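Putative uronate isomerase (Thermotoga maritima, PDB 4NAR) probably belongs with the lactate racemases, interconverting the stereoisomers of lactate or a similar hydroxy acid, although its substrate remains unproven. Local coordinates at residues 110-115 / 127-132; 177-182 / 201-206. All coordinates share one frame; numbering follows the deposited sequence.

Interaction 1. Residues 110-115 / 127-132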
ATOM      1  N   VAL A 110       2.249  12.595 -18.386  1.00 22.41           N
ATOM      2  CA  VAL A 110       2.583  13.942 -17.903  1.00 28.11           C
ATOM      3  C   VAL A 110       4.041  14.341 -18.153  1.00 30.10           C
ATOM      4  O   VAL A 110       4.381  15.531 -18.116  1.00 25.52           O
ATOM      5  CB  VAL A 110       2.213  14.196 -16.399  1.00 32.84           C
ATOM      6  CG1 VAL A 110       0.771  13.803 -16.114  1.00 40.93           C
ATOM      7  CG2 VAL A 110       3.163  13.475 -15.465  1.00 29.81           C
ATOM      8  N   GLY A 111       4.896  13.353 -18.404  1.00 28.93           N
ATOM      9  CA  GLY A 111       6.319  13.612 -18.573  1.00 27.44           C
ATOM     10  C   GLY A 111       7.154  12.408 -18.180  1.00 22.39           C
ATOM     11  O   GLY A 111       6.600  11.367 -17.821  1.00 24.44           O
ATOM     12  N   THR A 112       8.478  12.534 -18.246  1.00 22.16           N
ATOM     13  CA  THR A 112       9.359  11.414 -17.923  1.00 20.37           C
ATOM     14  C   THR A 112      10.269  11.723 -16.743  1.00 24.92           C
ATOM     15  O   THR A 112      10.607  12.881 -16.502  1.00 29.13           O
ATOM     16  CB  THR A 112      10.272  11.019 -19.116  1.00 22.47           C
ATOM     17  OG1 THR A 112      10.880  12.194 -19.651  1.00 31.28           O
ATOM     18  CG2 THR A 112       9.490  10.344 -20.233  1.00 21.75           C
ATOM     19  N   LEU A 113      10.653  10.680 -16.006  1.00 23.32           N
ATOM     20  CA  LEU A 113      11.811  10.749 -15.125  1.00 23.08           C
ATOM     21  C   LEU A 113      13.067  10.574 -15.991  1.00 24.38           C
ATOM     22  O   LEU A 113      13.126   9.664 -16.818  1.00 29.03           O
ATOM     23  CB  LEU A 113      11.746   9.649 -14.052  1.00 24.62           C
ATOM     24  CG  LEU A 113      10.570   9.714 -13.064  1.00 25.08           C
ATOM     25  CD1 LEU A 113      10.617   8.561 -12.064  1.00 25.30           C
ATOM     26  CD2 LEU A 113      10.555  11.044 -12.322  1.00 22.23           C
ATOM     27  N   PRO A 114      14.072  11.453 -15.822  1.00 29.53           N
ATOM     28  CA  PRO A 114      15.329  11.326 -16.579  1.00 28.25           C
ATOM     29  C   PRO A 114      16.157  10.090 -16.197  1.00 25.71           C
ATOM     30  O   PRO A 114      16.147   9.662 -15.036  1.00 24.71           O
ATOM     31  CB  PRO A 114      16.095  12.614 -16.227  1.00 28.63           C
ATOM     32  CG  PRO A 114      15.482  13.089 -14.928  1.00 32.70           C
ATOM     33  CD  PRO A 114      14.027  12.694 -15.025  1.00 33.54           C
ATOM     34  N   ALA A 115      16.874   9.546 -17.177  1.00 28.32           N
ATOM     35  CA  ALA A 115      17.614   8.295 -17.036  1.00 25.35           C
ATOM     36  C   ALA A 115      18.645   8.327 -15.919  1.00 27.85           C
ATOM     37  O   ALA A 115      18.818   7.329 -15.208  1.00 25.33           O
ATOM     38  CB  ALA A 115      18.288   7.927 -18.364  1.00 26.58           C
ATOM     39  N   GLU A 127      18.444   2.472 -16.068  1.00 57.65           N
ATOM     40  CA  GLU A 127      19.147   3.319 -17.034  1.00 57.54           C
ATOM     41  C   GLU A 127      18.339   3.712 -18.275  1.00 54.59           C
ATOM     42  O   GLU A 127      18.781   3.504 -19.410  1.00 54.54           O
ATOM     43  CB  GLU A 127      20.470   2.682 -17.450  1.00 60.83           C
ATOM     44  CG  GLU A 127      21.668   3.215 -16.676  1.00 68.98           C
ATOM     45  CD  GLU A 127      22.813   2.210 -16.616  1.00 76.31           C
ATOM     46  OE1 GLU A 127      22.688   1.122 -17.227  1.00 83.86           O
ATOM     47  OE2 GLU A 127      23.835   2.503 -15.952  1.00 71.71           O
ATOM     48  N   GLU A 128      17.167   4.298 -18.047  1.00 52.64           N
ATOM     49  CA  GLU A 128      16.344   4.827 -19.128  1.00 53.11           C
ATOM     50  C   GLU A 128      15.359   5.875 -18.596  1.00 43.51           C
ATOM     51  O   GLU A 128      15.121   5.959 -17.391  1.00 34.88           O
ATOM     52  CB  GLU A 128      15.576   3.695 -19.824  1.00 61.61           C
ATOM     53  CG  GLU A 128      14.646   2.902 -18.888  1.00 73.32           C
ATOM     54  CD  GLU A 128      13.742   1.923 -19.633  1.00 80.67           C
ATOM     55  OE1 GLU A 128      13.992   0.700 -19.520  1.00 85.29           O
ATOM     56  OE2 GLU A 128      12.788   2.378 -20.319  1.00 78.90           O
ATOM     57  N   GLU A 129      14.809   6.678 -19.506  1.00 43.75           N
ATOM     58  CA  GLU A 129      13.733   7.615 -19.179  1.00 39.15           C
ATOM     59  C   GLU A 129      12.465   6.827 -18.842  1.00 40.76           C
ATOM     60  O   GLU A 129      12.072   5.929 -19.595  1.00 48.26           O
ATOM     61  CB  GLU A 129      13.458   8.560 -20.359  1.00 33.71           C
ATOM     62  CG  GLU A 129      14.138   9.910 -20.261  1.00 41.65           C
ATOM     63  CD  GLU A 129      14.117  10.686 -21.576  1.00 56.72           C
ATOM     64  OE1 GLU A 129      13.369  11.688 -21.682  1.00 56.26           O
ATOM     65  OE2 GLU A 129      14.855  10.297 -22.512  1.00 68.62           O
ATOM     66  N   ILE A 130      11.831   7.164 -17.721  1.00 26.93           N
ATOM     67  CA  ILE A 130      10.622   6.476 -17.287  1.00 19.85           C
ATOM     68  C   ILE A 130       9.417   7.392 -17.485  1.00 21.55           C
ATOM     69  O   ILE A 130       9.350   8.476 -16.905  1.00 27.68           O
ATOM     70  CB  ILE A 130      10.731   6.017 -15.804  1.00 25.10           C
ATOM     71  CG1 ILE A 130      11.755   4.882 -15.672  1.00 26.83           C
ATOM     72  CG2 ILE A 130       9.381   5.569 -15.265  1.00 18.21           C
ATOM     73  CD1 ILE A 130      11.362   3.618 -16.427  1.00 31.14           C
ATOM     74  N   PRO A 131       8.463   6.975 -18.330  1.00 22.15           N
ATOM     75  CA  PRO A 131       7.272   7.813 -18.534  1.00 23.26           C
ATOM     76  C   PRO A 131       6.355   7.779 -17.304  1.00 22.52           C
ATOM     77  O   PRO A 131       6.216   6.731 -16.657  1.00 24.02           O
ATOM     78  CB  PRO A 131       6.585   7.166 -19.746  1.00 18.40           C
ATOM     79  CG  PRO A 131       7.060   5.713 -19.724  1.00 21.68           C
ATOM     80  CD  PRO A 131       8.461   5.758 -19.168  1.00 20.72           C
ATOM     81  N   ILE A 132       5.764   8.926 -16.975  1.00 20.47           N
ATOM     82  CA  ILE A 132       4.807   9.015 -15.875  1.00 24.42           C
ATOM     83  C   ILE A 132       3.395   9.157 -16.431  1.00 23.93           C
ATOM     84  O   ILE A 132       3.064  10.167 -17.063  1.00 23.72           O
ATOM     85  CB  ILE A 132       5.117  10.220 -14.952  1.00 26.87           C
ATOM     86  CG1 ILE A 132       6.504  10.054 -14.332  1.00 36.06           C
ATOM     87  CG2 ILE A 132       4.082  10.357 -13.850  1.00 12.92           C
ATOM     88  CD1 ILE A 132       7.477  11.110 -14.782  1.00 40.05           C
TER
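Strand residues 110-113 and 130-132 run antiparallel, with their local axes at 153° and 4.4 Å apart at the closest point, and the pairing is irregular at one end. Val110 N donates an almost straight bond of 2.9 Å to Ile132 O, whereas Ile132 N returns one of 2.7 Å not to Val110 but to Gly111 O; two residues thus stand opposite one, which makes a beta bulge. Gly111 adopts backbone angles at which a side chain would press on the carbonyl oxygen before it. Beyond the bulge the pairing becomes regular: Leu113 N reaches Ile130 O at 2.7 Å, and Ile130 N answers to Leu113 O at 3.0 Å, in the plane of that carbonyl. Between these bonded positions Pro131 faces Thr112 in a non-hydrogen-bonded pair, where the proline's missing N-H costs no cross-strand bond.

On the Thr112 side, the hydroxyl stands between the backbone N and the carbonyl carbon (chi1 48°), from where OG1 donates a long bond of 3.3 Å to Glu129 OE1. It meets the anti side of the carboxylate, about 15° off its plane, while the threonine methyl turns to the backbone of Pro131. The other side is aliphatic. Ile132 sends CD1 across to Leu113 CG at 3.8 Å, the two chains meeting at about a right angle, and its CG2 lies 3.6 Å from Val110 CG2. Helix 198-213 packs under this side through Ile202, Met209 and Ile210.

The chemistry is therefore divided: one side of the strand pair carries a polar link that includes an exposed glutamate, the other offers hydrocarbon to a helix, and main-chain bonds hold both in place.

Interaction 2. Residues 177-182 / 201-206; sequences DTFHWA and KIINRA. With SO4 (sulfate ion), chain B.
Helices 173-186 and 198-213 pack as an antiparallel pair, their local axes 10.0 Å apart at 153°, with Ile202 as the main side chain bridging them. Its chain is extended (chi2 173°), and this carries CD1 across to the first helix, where it settles among residues one turn apart. Ile202 CD1 lies 3.7 Å from Thr178 CG2 and equally 3.7 Å from Ala182 CB, while Phe179 CB borders it at 4.0 Å. Thr178 turns its methyl to this contact and spends OG1 on the carbonyl of Glu174, a turn earlier in its own helix, so the interface itself is apolar. Ile203 adds a looser touch, CG1 standing 4.4 Å from Phe179 CD2.

His180, next along the helix, points away from helix 198-213 and serves a different site. His180 NE2 donates to O1 of a sulfate at 2.8 Å, the N-H bending little (163°) and the oxygen lying in the plane of the imidazole. The neighbouring phenyl backs the ring, with Phe179 CE1 3.6 Å above the plane of His180 and over its centre. An alanine at His180 would take away this donor and the ring, and is likely to cost the sulfate its imidazole partner and uncover the part of the Phe179 ring that lay against it. Thr72, Trp283 and Asn348 bind the same ion.

The sulfate probably came from the crystallisation liquor, yet four donors gathered round it are consistent with a pocket suited to an anion, built in part from one member of an apolar antiparallel helix pair.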
ATOM      1  N   ASP A 177       6.801  -0.057 -11.370  1.00 13.61           N
ATOM      2  CA  ASP A 177       7.849  -1.077 -11.435  1.00 25.59           C
ATOM      3  C   ASP A 177       9.160  -0.505 -10.897  1.00 33.26           C
ATOM      4  O   ASP A 177       9.864  -1.152 -10.095  1.00 31.61           O
ATOM      5  CB  ASP A 177       8.066  -1.552 -12.878  1.00 22.03           C
ATOM      6  CG  ASP A 177       7.018  -2.582 -13.334  1.00 40.86           C
ATOM      7  OD1 ASP A 177       5.922  -2.682 -12.717  1.00 46.20           O
ATOM      8  OD2 ASP A 177       7.301  -3.293 -14.330  1.00 48.58           O
ATOM      9  N   THR A 178       9.461   0.716 -11.344  1.00 24.54           N
ATOM     10  CA  THR A 178      10.692   1.415 -11.016  1.00 19.20           C
ATOM     11  C   THR A 178      10.824   1.667  -9.524  1.00 21.67           C
ATOM     12  O   THR A 178      11.885   1.399  -8.948  1.00 23.43           O
ATOM     13  CB  THR A 178      10.781   2.769 -11.753  1.00 23.25           C
ATOM     14  OG1 THR A 178      10.856   2.539 -13.164  1.00 28.91           O
ATOM     15  CG2 THR A 178      12.008   3.571 -11.297  1.00 18.31           C
ATOM     16  N   PHE A 179       9.773   2.175  -8.882  1.00 15.20           N
ATOM     17  CA  PHE A 179       9.926   2.439  -7.453  1.00 22.06           C
ATOM     18  C   PHE A 179       9.974   1.149  -6.632  1.00 17.69           C
ATOM     19  O   PHE A 179      10.724   1.058  -5.657  1.00 19.90           O
ATOM     20  CB  PHE A 179       8.929   3.487  -6.908  1.00 17.71           C
ATOM     21  CG  PHE A 179       7.599   2.932  -6.444  1.00 19.93           C
ATOM     22  CD1 PHE A 179       7.489   2.185  -5.270  1.00 14.92           C
ATOM     23  CD2 PHE A 179       6.436   3.242  -7.141  1.00 25.27           C
ATOM     24  CE1 PHE A 179       6.260   1.708  -4.833  1.00 17.67           C
ATOM     25  CE2 PHE A 179       5.194   2.776  -6.703  1.00 22.08           C
ATOM     26  CZ  PHE A 179       5.107   2.006  -5.546  1.00 21.77           C
ATOM     27  N   HIS A 180       9.186   0.155  -7.033  1.00 15.26           N
ATOM     28  CA  HIS A 180       9.213  -1.133  -6.343  1.00 15.74           C
ATOM     29  C   HIS A 180      10.607  -1.769  -6.411  1.00 16.85           C
ATOM     30  O   HIS A 180      11.104  -2.302  -5.414  1.00 18.77           O
ATOM     31  CB  HIS A 180       8.149  -2.081  -6.900  1.00 11.82           C
ATOM     32  CG  HIS A 180       6.790  -1.872  -6.309  1.00 23.95           C
ATOM     33  ND1 HIS A 180       6.505  -2.128  -4.982  1.00 22.84           N
ATOM     34  CD2 HIS A 180       5.630  -1.439  -6.866  1.00 24.66           C
ATOM     35  CE1 HIS A 180       5.233  -1.856  -4.744  1.00 20.88           C
ATOM     36  NE2 HIS A 180       4.680  -1.438  -5.873  1.00 25.85           N
ATOM     37  N   TRP A 181      11.245  -1.691  -7.577  1.00 14.85           N
ATOM     38  CA  TRP A 181      12.570  -2.266  -7.735  1.00 15.15           C
ATOM     39  C   TRP A 181      13.631  -1.471  -6.976  1.00 23.58           C
ATOM     40  O   TRP A 181      14.521  -2.055  -6.354  1.00 25.88           O
ATOM     41  CB  TRP A 181      12.939  -2.369  -9.218  1.00 27.13           C
ATOM     42  CG  TRP A 181      14.180  -3.181  -9.453  1.00 27.80           C
ATOM     43  CD1 TRP A 181      15.374  -2.731  -9.958  1.00 27.18           C
ATOM     44  CD2 TRP A 181      14.365  -4.574  -9.167  1.00 24.35           C
ATOM     45  NE1 TRP A 181      16.284  -3.763 -10.011  1.00 27.20           N
ATOM     46  CE2 TRP A 181      15.689  -4.915  -9.528  1.00 25.70           C
ATOM     47  CE3 TRP A 181      13.534  -5.585  -8.654  1.00 20.80           C
ATOM     48  CZ2 TRP A 181      16.211  -6.206  -9.389  1.00 20.01           C
ATOM     49  CZ3 TRP A 181      14.052  -6.879  -8.509  1.00 18.35           C
ATOM     50  CH2 TRP A 181      15.377  -7.173  -8.878  1.00 16.80           C
ATOM     51  N   ALA A 182      13.547  -0.141  -7.052  1.00 30.74           N
ATOM     52  CA  ALA A 182      14.427   0.742  -6.289  1.00 24.44           C
ATOM     53  C   ALA A 182      14.343   0.381  -4.806  1.00 27.38           C
ATOM     54  O   ALA A 182      15.369   0.260  -4.123  1.00 28.91           O
ATOM     55  CB  ALA A 182      14.032   2.212  -6.501  1.00 15.42           C
ATOM     56  N   LYS A 201      11.617   9.197  -2.952  1.00 23.81           N
ATOM     57  CA  LYS A 201      12.239  10.160  -3.885  1.00 24.00           C
ATOM     58  C   LYS A 201      11.646  10.113  -5.295  1.00 24.53           C
ATOM     59  O   LYS A 201      11.366  11.162  -5.895  1.00 20.90           O
ATOM     60  CB  LYS A 201      13.748   9.939  -3.983  1.00 20.31           C
ATOM     61  CG  LYS A 201      14.537  10.446  -2.780  1.00 19.37           C
ATOM     62  CD  LYS A 201      16.015  10.037  -2.896  1.00 19.89           C
ATOM     63  CE  LYS A 201      16.870  10.748  -1.854  1.00 25.22           C
ATOM     64  NZ  LYS A 201      16.505  10.278  -0.492  1.00 32.88           N
ATOM     65  N   ILE A 202      11.484   8.900  -5.828  1.00 20.40           N
ATOM     66  CA  ILE A 202      10.893   8.693  -7.152  1.00 21.63           C
ATOM     67  C   ILE A 202       9.448   9.216  -7.196  1.00 23.53           C
ATOM     68  O   ILE A 202       9.041   9.923  -8.133  1.00 18.24           O
ATOM     69  CB  ILE A 202      10.885   7.190  -7.527  1.00 23.47           C
ATOM     70  CG1 ILE A 202      12.313   6.691  -7.762  1.00 27.00           C
ATOM     71  CG2 ILE A 202      10.045   6.941  -8.771  1.00 18.06           C
ATOM     72  CD1 ILE A 202      12.398   5.183  -7.963  1.00 26.55           C
ATOM     73  N   ILE A 203       8.687   8.859  -6.167  1.00 17.06           N
ATOM     74  CA  ILE A 203       7.291   9.249  -6.062  1.00 19.21           C
ATOM     75  C   ILE A 203       7.141  10.764  -6.034  1.00 16.56           C
ATOM     76  O   ILE A 203       6.277  11.319  -6.732  1.00 14.99           O
ATOM     77  CB  ILE A 203       6.628   8.612  -4.804  1.00 19.30           C
ATOM     78  CG1 ILE A 203       6.331   7.130  -5.065  1.00 17.25           C
ATOM     79  CG2 ILE A 203       5.348   9.364  -4.401  1.00 11.15           C
ATOM     80  CD1 ILE A 203       5.840   6.389  -3.833  1.00 24.12           C
ATOM     81  N   ASN A 204       7.974  11.426  -5.226  1.00 15.16           N
ATOM     82  CA  ASN A 204       7.906  12.880  -5.092  1.00 13.80           C
ATOM     83  C   ASN A 204       8.323  13.577  -6.380  1.00 18.49           C
ATOM     84  O   ASN A 204       7.700  14.560  -6.800  1.00 23.53           O
ATOM     85  CB  ASN A 204       8.781  13.373  -3.943  1.00 18.47           C
ATOM     86  CG  ASN A 204       8.251  12.955  -2.565  1.00 20.97           C
ATOM     87  OD1 ASN A 204       7.136  12.402  -2.433  1.00 13.29           O
ATOM     88  ND2 ASN A 204       9.053  13.235  -1.523  1.00 13.13           N
ATOM     89  N   ARG A 205       9.371  13.058  -7.013  1.00 18.63           N
ATOM     90  CA  ARG A 205       9.887  13.661  -8.242  1.00 16.45           C
ATOM     91  C   ARG A 205       8.840  13.606  -9.345  1.00 17.62           C
ATOM     92  O   ARG A 205       8.572  14.609 -10.008  1.00 21.07           O
ATOM     93  CB  ARG A 205      11.193  12.982  -8.673  1.00 22.41           C
ATOM     94  CG  ARG A 205      11.741  13.430 -10.031  1.00 40.30           C
ATOM     95  CD  ARG A 205      12.019  14.930 -10.092  1.00 57.35           C
ATOM     96  NE  ARG A 205      12.599  15.337 -11.380  1.00 71.36           N
ATOM     97  CZ  ARG A 205      11.981  16.122 -12.266  1.00 77.31           C
ATOM     98  NH1 ARG A 205      10.758  16.599 -12.004  1.00 74.62           N
ATOM     99  NH2 ARG A 205      12.585  16.440 -13.413  1.00 74.74           N
ATOM    100  N   ALA A 206       8.213  12.446  -9.510  1.00 21.17           N
ATOM    101  CA  ALA A 206       7.178  12.272 -10.525  1.00 15.36           C
ATOM    102  C   ALA A 206       5.912  13.110 -10.237  1.00 17.59           C
ATOM    103  O   ALA A 206       5.293  13.681 -11.153  1.00 19.71           O
ATOM    104  CB  ALA A 206       6.837  10.822 -10.633  1.00 14.24           C
TER
HETATM  105  S   SO4 B 501       0.888  -2.178  -5.999  1.00 31.62           S
HETATM  106  O1  SO4 B 501       1.877  -1.097  -5.849  1.00 33.24           O
HETATM  107  O2  SO4 B 501      -0.446  -1.587  -6.192  1.00 33.74           O
HETATM  108  O3  SO4 B 501       1.260  -3.017  -7.148  1.00 28.25           O
HETATM  109  O4  SO4 B 501       0.884  -3.012  -4.778  1.00 36.75           O

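Following the chain, interaction 1 comes first: its segments 110-115 and 127-132 are separated by 11 residues, about half of them in helix 115-121, and it joins strands 107-113 and 130-135. Interaction 2 follows in series, neither nesting with the first nor crossing it, and brings together segments 177-182 and 201-206, with 18 residues between them, on helices 173-186 and 198-213. Though separate in sequence, the two touch in space, their centres about 11 Å apart. Leu113 packs on Ile202 and Arg205, Ile132 on Ala206 and Ile130 on Thr178, so the strand pair lies across both helices. Helix 115-121 also reaches Ile202 through Phe117 and Met121. Strand pair, connecting helix and helix pair are thus packed against one another.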